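Local coordinates for protein OxyR (Porphyromonas gingivalis, PDB 3HO7) that probably acts as a redox-sensitive LysR-family activator that binds DNA and regulates transcription, represented here by its regulatory domain alone, at residues A[14-19]-A[62-67]; A[78-83]-A[189-194]. All coordinates share one frame; numbering follows the deposited sequence.

Interaction 1 of 2, residues A[14-19]-A[62-67]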
ATOM      1  N   ASN A  14       8.538 -20.114   1.251  1.00 35.39           N
ATOM      2  CA  ASN A  14       8.508 -18.818   0.584  1.00 34.64           C
ATOM      3  C   ASN A  14       7.146 -18.581  -0.053  1.00 33.57           C
ATOM      4  O   ASN A  14       6.810 -19.210  -1.053  1.00 33.46           O
ATOM      5  CB  ASN A  14       9.600 -18.739  -0.479  1.00 35.49           C
ATOM      6  CG  ASN A  14      10.971 -19.081   0.069  1.00 36.29           C
ATOM      7  OD1 ASN A  14      11.356 -18.614   1.141  1.00 35.88           O
ATOM      8  ND2 ASN A  14      11.718 -19.897  -0.667  1.00 37.16           N
ATOM      9  N   ILE A  15       6.366 -17.676   0.528  1.00 32.70           N
ATOM     10  CA  ILE A  15       5.011 -17.430   0.046  1.00 31.67           C
ATOM     11  C   ILE A  15       4.772 -15.972  -0.329  1.00 31.15           C
ATOM     12  O   ILE A  15       5.107 -15.056   0.422  1.00 30.90           O
ATOM     13  CB  ILE A  15       3.957 -17.863   1.079  1.00 31.34           C
ATOM     14  CG1 ILE A  15       2.550 -17.574   0.551  1.00 30.98           C
ATOM     15  CG2 ILE A  15       4.192 -17.161   2.405  1.00 31.16           C
ATOM     16  CD1 ILE A  15       1.452 -17.939   1.515  1.00 31.47           C
ATOM     17  N   ALA A  16       4.183 -15.767  -1.503  1.00 30.62           N
ATOM     18  CA  ALA A  16       3.854 -14.432  -1.969  1.00 30.39           C
ATOM     19  C   ALA A  16       2.407 -14.107  -1.630  1.00 29.66           C
ATOM     20  O   ALA A  16       1.583 -15.004  -1.441  1.00 29.49           O
ATOM     21  CB  ALA A  16       4.086 -14.319  -3.466  1.00 30.58           C
ATOM     22  N   VAL A  17       2.103 -12.819  -1.546  1.00 29.49           N
ATOM     23  CA  VAL A  17       0.755 -12.378  -1.240  1.00 29.03           C
ATOM     24  C   VAL A  17       0.467 -11.083  -1.977  1.00 28.99           C
ATOM     25  O   VAL A  17       1.334 -10.215  -2.087  1.00 29.21           O
ATOM     26  CB  VAL A  17       0.565 -12.156   0.273  1.00 28.92           C
ATOM     27  CG1 VAL A  17      -0.883 -11.805   0.585  1.00 28.59           C
ATOM     28  CG2 VAL A  17       1.002 -13.391   1.045  1.00 29.57           C
ATOM     29  N   LEU A  18      -0.752 -10.959  -2.489  1.00 28.79           N
ATOM     30  CA  LEU A  18      -1.162  -9.740  -3.167  1.00 28.83           C
ATOM     31  C   LEU A  18      -1.188  -8.556  -2.213  1.00 28.63           C
ATOM     32  O   LEU A  18      -1.488  -8.705  -1.026  1.00 28.45           O
ATOM     33  CB  LEU A  18      -2.530  -9.915  -3.823  1.00 28.64           C
ATOM     34  CG  LEU A  18      -2.514 -10.625  -5.177  1.00 29.01           C
ATOM     35  CD1 LEU A  18      -1.745 -11.931  -5.086  1.00 30.22           C
ATOM     36  CD2 LEU A  18      -3.933 -10.851  -5.685  1.00 28.99           C
ATOM     37  N   PRO A  19      -0.874  -7.365  -2.735  1.00 28.96           N
ATOM     38  CA  PRO A  19      -0.896  -6.147  -1.940  1.00 29.01           C
ATOM     39  C   PRO A  19      -2.313  -5.814  -1.502  1.00 28.59           C
ATOM     40  O   PRO A  19      -2.505  -5.116  -0.508  1.00 28.41           O
ATOM     41  CB  PRO A  19      -0.390  -5.075  -2.913  1.00 29.30           C
ATOM     42  CG  PRO A  19       0.225  -5.821  -4.055  1.00 30.03           C
ATOM     43  CD  PRO A  19      -0.514  -7.107  -4.137  1.00 29.36           C
ATOM     44  N   ASP A  62       7.246 -20.835  -3.091  1.00 34.81           N
ATOM     45  CA  ASP A  62       6.588 -22.132  -2.978  1.00 34.58           C
ATOM     46  C   ASP A  62       5.083 -22.040  -3.200  1.00 33.64           C
ATOM     47  O   ASP A  62       4.483 -22.924  -3.810  1.00 33.79           O
ATOM     48  CB  ASP A  62       6.873 -22.752  -1.608  1.00 34.95           C
ATOM     49  CG  ASP A  62       8.337 -23.087  -1.413  1.00 36.04           C
ATOM     50  OD1 ASP A  62       8.994 -23.488  -2.398  1.00 36.98           O
ATOM     51  OD2 ASP A  62       8.831 -22.955  -0.275  1.00 36.74           O
ATOM     52  N   MET A  63       4.479 -20.971  -2.692  1.00 32.64           N
ATOM     53  CA  MET A  63       3.038 -20.782  -2.793  1.00 31.77           C
ATOM     54  C   MET A  63       2.723 -19.314  -3.027  1.00 31.04           C
ATOM     55  O   MET A  63       3.547 -18.441  -2.753  1.00 31.04           O
ATOM     56  CB  MET A  63       2.341 -21.255  -1.514  1.00 31.63           C
ATOM     57  CG  MET A  63       2.768 -22.631  -1.038  1.00 32.06           C
ATOM     58  SD  MET A  63       2.041 -23.095   0.547  1.00 31.70           S
ATOM     59  CE  MET A  63       2.763 -24.723   0.761  1.00 32.46           C
ATOM     60  N   ALA A  64       1.524 -19.044  -3.528  1.00 30.33           N
ATOM     61  CA  ALA A  64       1.091 -17.672  -3.737  1.00 29.59           C
ATOM     62  C   ALA A  64      -0.381 -17.491  -3.395  1.00 28.97           C
ATOM     63  O   ALA A  64      -1.233 -18.269  -3.830  1.00 28.97           O
ATOM     64  CB  ALA A  64       1.360 -17.239  -5.173  1.00 29.91           C
ATOM     65  N   ILE A  65      -0.667 -16.460  -2.610  1.00 28.43           N
ATOM     66  CA  ILE A  65      -2.033 -16.086  -2.281  1.00 28.02           C
ATOM     67  C   ILE A  65      -2.491 -15.030  -3.275  1.00 27.56           C
ATOM     68  O   ILE A  65      -1.939 -13.932  -3.327  1.00 27.45           O
ATOM     69  CB  ILE A  65      -2.127 -15.533  -0.850  1.00 27.90           C
ATOM     70  CG1 ILE A  65      -1.474 -16.505   0.136  1.00 28.43           C
ATOM     71  CG2 ILE A  65      -3.577 -15.267  -0.474  1.00 27.71           C
ATOM     72  CD1 ILE A  65      -1.352 -15.962   1.546  1.00 28.62           C
ATOM     73  N   ILE A  66      -3.493 -15.376  -4.077  1.00 27.50           N
ATOM     74  CA  ILE A  66      -3.940 -14.506  -5.156  1.00 27.22           C
ATOM     75  C   ILE A  66      -5.447 -14.277  -5.107  1.00 27.05           C
ATOM     76  O   ILE A  66      -6.157 -14.935  -4.346  1.00 27.24           O
ATOM     77  CB  ILE A  66      -3.558 -15.090  -6.526  1.00 27.65           C
ATOM     78  CG1 ILE A  66      -4.196 -16.469  -6.709  1.00 27.60           C
ATOM     79  CG2 ILE A  66      -2.041 -15.179  -6.661  1.00 28.12           C
ATOM     80  CD1 ILE A  66      -3.861 -17.134  -8.032  1.00 27.39           C
ATOM     81  N   ALA A  67      -5.926 -13.340  -5.923  1.00 26.70           N
ATOM     82  CA  ALA A  67      -7.343 -12.990  -5.954  1.00 26.76           C
ATOM     83  C   ALA A  67      -7.987 -13.418  -7.270  1.00 27.19           C
ATOM     84  O   ALA A  67      -8.798 -12.691  -7.843  1.00 27.38           O
ATOM     85  CB  ALA A  67      -7.520 -11.494  -5.737  1.00 26.41           C
TER
HETATM   86  O   HOH W   1      10.487 -21.040  -3.397  1.00 49.38           O
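I15, A16 and V17 pair in parallel with M63, A64 and I65, and the backbone carries most of the polar contact. M63 O accepts from A16 N at 3.0 Å, and A16 O from I65 N at 2.9 Å in a nearly straight bond (176°). At the N-terminal end N14 O takes D62 N at 2.6 Å, with a weak bond from M63 N besides. The D62 carboxylate answers by accepting N14 N on OD2 at 3.2 Å, met from above the carboxylate plane, while a water accepts from N14 ND2 and donates to D62 OD1, bridging the two side chains; N14 OD1 is held by R12. Apolar contacts follow the alternation of the strands. I15, V17 and I65 share a face: I65 CG1 lies beside its own backbone N (chi1 -52°), and its CD1 touches both I15 CD1, tight at 3.4 Å, and V17 CG2 at 3.5 Å. On the reverse face A16 CB meets A64 CB more loosely, beneath C52 of helix 49-58. Past the strand end, L18 CD2 rests on A67 CB at 3.6 Å. Parallel strands 11-17 and 63-66 under helix 49-58 are an alpha/beta arrangement, here part of the periplasmic-binding-protein-like fold of the LysR regulatory domain.

Interaction 2 of 2, residues A[78-83]-A[189-194]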
ATOM      1  N   ASP A  78      -6.322 -23.434  -5.182  1.00 28.63           N
ATOM      2  CA  ASP A  78      -7.446 -23.927  -4.404  1.00 28.95           C
ATOM      3  C   ASP A  78      -8.147 -22.765  -3.719  1.00 28.26           C
ATOM      4  O   ASP A  78      -7.508 -21.796  -3.308  1.00 27.40           O
ATOM      5  CB  ASP A  78      -6.963 -24.935  -3.361  1.00 29.54           C
ATOM      6  CG  ASP A  78      -6.420 -26.204  -3.984  1.00 30.32           C
ATOM      7  OD1 ASP A  78      -7.190 -26.913  -4.670  1.00 31.95           O
ATOM      8  OD2 ASP A  78      -5.222 -26.497  -3.787  1.00 30.40           O
ATOM      9  N   LEU A  79      -9.465 -22.863  -3.599  1.00 28.67           N
ATOM     10  CA  LEU A  79     -10.249 -21.809  -2.979  1.00 28.28           C
ATOM     11  C   LEU A  79      -9.930 -21.674  -1.493  1.00 28.04           C
ATOM     12  O   LEU A  79      -9.847 -22.667  -0.767  1.00 28.62           O
ATOM     13  CB  LEU A  79     -11.745 -22.070  -3.176  1.00 29.13           C
ATOM     14  CG  LEU A  79     -12.708 -21.047  -2.572  1.00 29.08           C
ATOM     15  CD1 LEU A  79     -12.476 -19.665  -3.180  1.00 28.82           C
ATOM     16  CD2 LEU A  79     -14.150 -21.486  -2.765  1.00 30.84           C
ATOM     17  N   LEU A  80      -9.737 -20.439  -1.052  1.00 26.98           N
ATOM     18  CA  LEU A  80      -9.562 -20.157   0.365  1.00 26.83           C
ATOM     19  C   LEU A  80     -10.827 -19.502   0.903  1.00 27.15           C
ATOM     20  O   LEU A  80     -11.398 -19.955   1.894  1.00 27.99           O
ATOM     21  CB  LEU A  80      -8.346 -19.260   0.596  1.00 26.08           C
ATOM     22  CG  LEU A  80      -7.010 -19.853   0.145  1.00 25.52           C
ATOM     23  CD1 LEU A  80      -5.860 -18.919   0.482  1.00 25.43           C
ATOM     24  CD2 LEU A  80      -6.801 -21.223   0.783  1.00 26.05           C
ATOM     25  N   TYR A  81     -11.273 -18.446   0.228  1.00 26.68           N
ATOM     26  CA  TYR A  81     -12.497 -17.754   0.612  1.00 26.91           C
ATOM     27  C   TYR A  81     -12.921 -16.740  -0.444  1.00 26.62           C
ATOM     28  O   TYR A  81     -12.103 -16.297  -1.258  1.00 25.92           O
ATOM     29  CB  TYR A  81     -12.318 -17.054   1.962  1.00 26.65           C
ATOM     30  CG  TYR A  81     -11.207 -16.028   1.989  1.00 25.88           C
ATOM     31  CD1 TYR A  81     -11.477 -14.676   1.811  1.00 25.63           C
ATOM     32  CD2 TYR A  81      -9.891 -16.410   2.200  1.00 25.32           C
ATOM     33  CE1 TYR A  81     -10.462 -13.735   1.839  1.00 25.07           C
ATOM     34  CE2 TYR A  81      -8.869 -15.480   2.227  1.00 25.83           C
ATOM     35  CZ  TYR A  81      -9.158 -14.146   2.047  1.00 25.06           C
ATOM     36  OH  TYR A  81      -8.133 -13.225   2.076  1.00 25.61           O
ATOM     37  N   TYR A  82     -14.202 -16.386  -0.428  1.00 27.22           N
ATOM     38  CA  TYR A  82     -14.714 -15.312  -1.268  1.00 27.04           C
ATOM     39  C   TYR A  82     -14.702 -14.023  -0.467  1.00 26.57           C
ATOM     40  O   TYR A  82     -14.691 -14.045   0.760  1.00 27.11           O
ATOM     41  CB  TYR A  82     -16.132 -15.623  -1.749  1.00 27.87           C
ATOM     42  CG  TYR A  82     -16.217 -16.809  -2.679  1.00 28.66           C
ATOM     43  CD1 TYR A  82     -16.582 -18.062  -2.203  1.00 29.40           C
ATOM     44  CD2 TYR A  82     -15.927 -16.679  -4.031  1.00 28.55           C
ATOM     45  CE1 TYR A  82     -16.656 -19.151  -3.048  1.00 31.09           C
ATOM     46  CE2 TYR A  82     -16.000 -17.764  -4.884  1.00 30.03           C
ATOM     47  CZ  TYR A  82     -16.366 -18.998  -4.386  1.00 31.17           C
ATOM     48  OH  TYR A  82     -16.441 -20.086  -5.223  1.00 33.38           O
ATOM     49  N   GLU A  83     -14.702 -12.894  -1.160  1.00 26.23           N
ATOM     50  CA  GLU A  83     -14.641 -11.616  -0.478  1.00 25.91           C
ATOM     51  C   GLU A  83     -15.349 -10.555  -1.297  1.00 26.03           C
ATOM     52  O   GLU A  83     -15.027 -10.342  -2.465  1.00 25.80           O
ATOM     53  CB  GLU A  83     -13.190 -11.210  -0.235  1.00 25.25           C
ATOM     54  CG  GLU A  83     -13.037  -9.908   0.529  1.00 24.23           C
ATOM     55  CD  GLU A  83     -11.600  -9.636   0.925  1.00 22.47           C
ATOM     56  OE1 GLU A  83     -10.692 -10.061   0.185  1.00 21.67           O
ATOM     57  OE2 GLU A  83     -11.382  -8.997   1.972  1.00 22.58           O
ATOM     58  N   VAL A 189     -10.311 -15.400  -3.165  1.00 27.07           N
ATOM     59  CA  VAL A 189      -8.943 -15.476  -2.683  1.00 26.63           C
ATOM     60  C   VAL A 189      -8.522 -16.939  -2.704  1.00 27.02           C
ATOM     61  O   VAL A 189      -9.186 -17.788  -2.113  1.00 27.74           O
ATOM     62  CB  VAL A 189      -8.818 -14.905  -1.257  1.00 26.42           C
ATOM     63  CG1 VAL A 189      -7.381 -14.986  -0.774  1.00 26.38           C
ATOM     64  CG2 VAL A 189      -9.315 -13.464  -1.220  1.00 26.06           C
ATOM     65  N   ARG A 190      -7.430 -17.232  -3.401  1.00 27.04           N
ATOM     66  CA  ARG A 190      -7.017 -18.610  -3.620  1.00 27.56           C
ATOM     67  C   ARG A 190      -5.542 -18.799  -3.303  1.00 27.56           C
ATOM     68  O   ARG A 190      -4.772 -17.841  -3.304  1.00 27.02           O
ATOM     69  CB  ARG A 190      -7.301 -19.025  -5.066  1.00 27.81           C
ATOM     70  CG  ARG A 190      -8.732 -18.739  -5.512  1.00 27.95           C
ATOM     71  CD  ARG A 190      -8.983 -19.181  -6.947  1.00 28.96           C
ATOM     72  NE  ARG A 190      -8.915 -20.631  -7.089  1.00 29.69           N
ATOM     73  CZ  ARG A 190      -9.937 -21.449  -6.862  1.00 29.89           C
ATOM     74  NH1 ARG A 190     -11.109 -20.959  -6.481  1.00 30.41           N
ATOM     75  NH2 ARG A 190      -9.784 -22.755  -7.017  1.00 30.78           N
ATOM     76  N   LEU A 191      -5.154 -20.037  -3.022  1.00 28.24           N
ATOM     77  CA  LEU A 191      -3.753 -20.354  -2.781  1.00 28.47           C
ATOM     78  C   LEU A 191      -3.198 -21.105  -3.980  1.00 29.07           C
ATOM     79  O   LEU A 191      -3.644 -22.211  -4.291  1.00 29.69           O
ATOM     80  CB  LEU A 191      -3.592 -21.198  -1.515  1.00 28.67           C
ATOM     81  CG  LEU A 191      -2.203 -21.137  -0.870  1.00 28.71           C
ATOM     82  CD1 LEU A 191      -2.021 -22.277   0.122  1.00 29.53           C
ATOM     83  CD2 LEU A 191      -1.115 -21.175  -1.927  1.00 29.07           C
ATOM     84  N   ALA A 192      -2.230 -20.501  -4.658  1.00 29.42           N
ATOM     85  CA  ALA A 192      -1.684 -21.080  -5.879  1.00 30.28           C
ATOM     86  C   ALA A 192      -0.294 -21.673  -5.674  1.00 30.94           C
ATOM     87  O   ALA A 192       0.464 -21.231  -4.809  1.00 30.59           O
ATOM     88  CB  ALA A 192      -1.661 -20.040  -6.989  1.00 30.22           C
ATOM     89  N   VAL A 193       0.004 -22.729  -6.412  1.00 32.09           N
ATOM     90  CA  VAL A 193       1.319 -23.362  -6.423  1.00 33.27           C
ATOM     91  C   VAL A 193       1.622 -23.943  -7.799  1.00 34.33           C
ATOM     92  O   VAL A 193       0.838 -23.837  -8.682  1.00 34.45           O
ATOM     93  CB  VAL A 193       1.422 -24.518  -5.420  1.00 33.57           C
ATOM     94  CG1 VAL A 193       0.924 -24.103  -4.106  1.00 33.31           C
ATOM     95  CG2 VAL A 193       0.621 -25.674  -5.864  1.00 34.23           C
ATOM     96  N   ARG A 194       2.747 -24.612  -7.944  1.00 35.55           N
ATOM     97  CA  ARG A 194       3.041 -25.398  -9.136  1.00 36.87           C
ATOM     98  C   ARG A 194       2.351 -26.754  -9.043  1.00 37.50           C
ATOM     99  O   ARG A 194       2.126 -27.272  -7.950  1.00 37.37           O
ATOM    100  CB  ARG A 194       4.552 -25.576  -9.310  1.00 37.66           C
ATOM    101  CG  ARG A 194       5.250 -24.369  -9.916  1.00 38.23           C
ATOM    102  CD  ARG A 194       6.749 -24.588 -10.045  1.00 40.10           C
ATOM    103  NE  ARG A 194       7.082 -25.853 -10.696  1.00 41.77           N
ATOM    104  CZ  ARG A 194       7.323 -25.991 -11.997  1.00 42.66           C
ATOM    105  NH1 ARG A 194       7.264 -24.938 -12.802  1.00 42.91           N
ATOM    106  NH2 ARG A 194       7.621 -27.183 -12.495  1.00 44.00           N
TER
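Segments 78-83 and 189-194, parts of strands 75-89 and 184-194, run antiparallel, D78 and L191 forming a hydrogen-bonded pair in which L191 N reaches D78 O at 3.0 Å and D78 N returns a bond to L191 O. Beyond the non-hydrogen-bonded pair L79-R190 the register slips by one: V189 O accepts from both L80 N (2.9 Å) and Y81 N (3.2 Å), both lying in the plane of the V189 carbonyl, and V189 N closes the ladder on Y81 O at 2.8 Å. Two residues opposite one make a classic beta bulge, here in the long strand 75-89 of the LysR regulatory domain. The bulge turns the L80 side chain toward the partner strand, where CD1 packs on L191 CB at 3.8 Å, with L210 of helix 200-211 also against L80. Y81 holds CG between its backbone N and carbonyl carbon (chi1 59°), which lays the ring over V189. V189 CB sits above one ring face as a CH-pi contact, 3.5 Å from the centroid and 18° off the normal, while its two methyls straddle the phenol end, CG1 near CE2 and CG2 near CE1. I21 also touches both residues. R190, bent at chi3 (67°), lays one guanidinium face over D78 C and L79 N, offset toward the rim, with NH1 3.5 Å from L79 CB; salt bridges to D77 through NE and to E188 through NH1 pin it there. The D78 carboxylate turns instead to R203 on helix 200-211.

Overall arrangement
From the N terminus, strand 11-17 leads through helix 22-36, strand 40-46 and helix 49-58 before interaction 1 closes this excursion by laying 62-67 beside 14-19. Strand 75-89 follows, and a far longer excursion, including strands 138-141 and 158-162, intervenes before 189-194 returns to 78-83 in interaction 2. The two closures are thus in series, neither nested nor crossed, yet they meet in space with centres about 9 Å apart. Strand 63-66 lies between strands 11-17 and 184-194 and so joins the two contacts: I66 O lies 2.8 Å from R190 N, a probable hydrogen bond, and M63 packs on L191. Strands 11-17, 63-66, 184-194 and 75-89 therefore follow one another across a single mixed sheet.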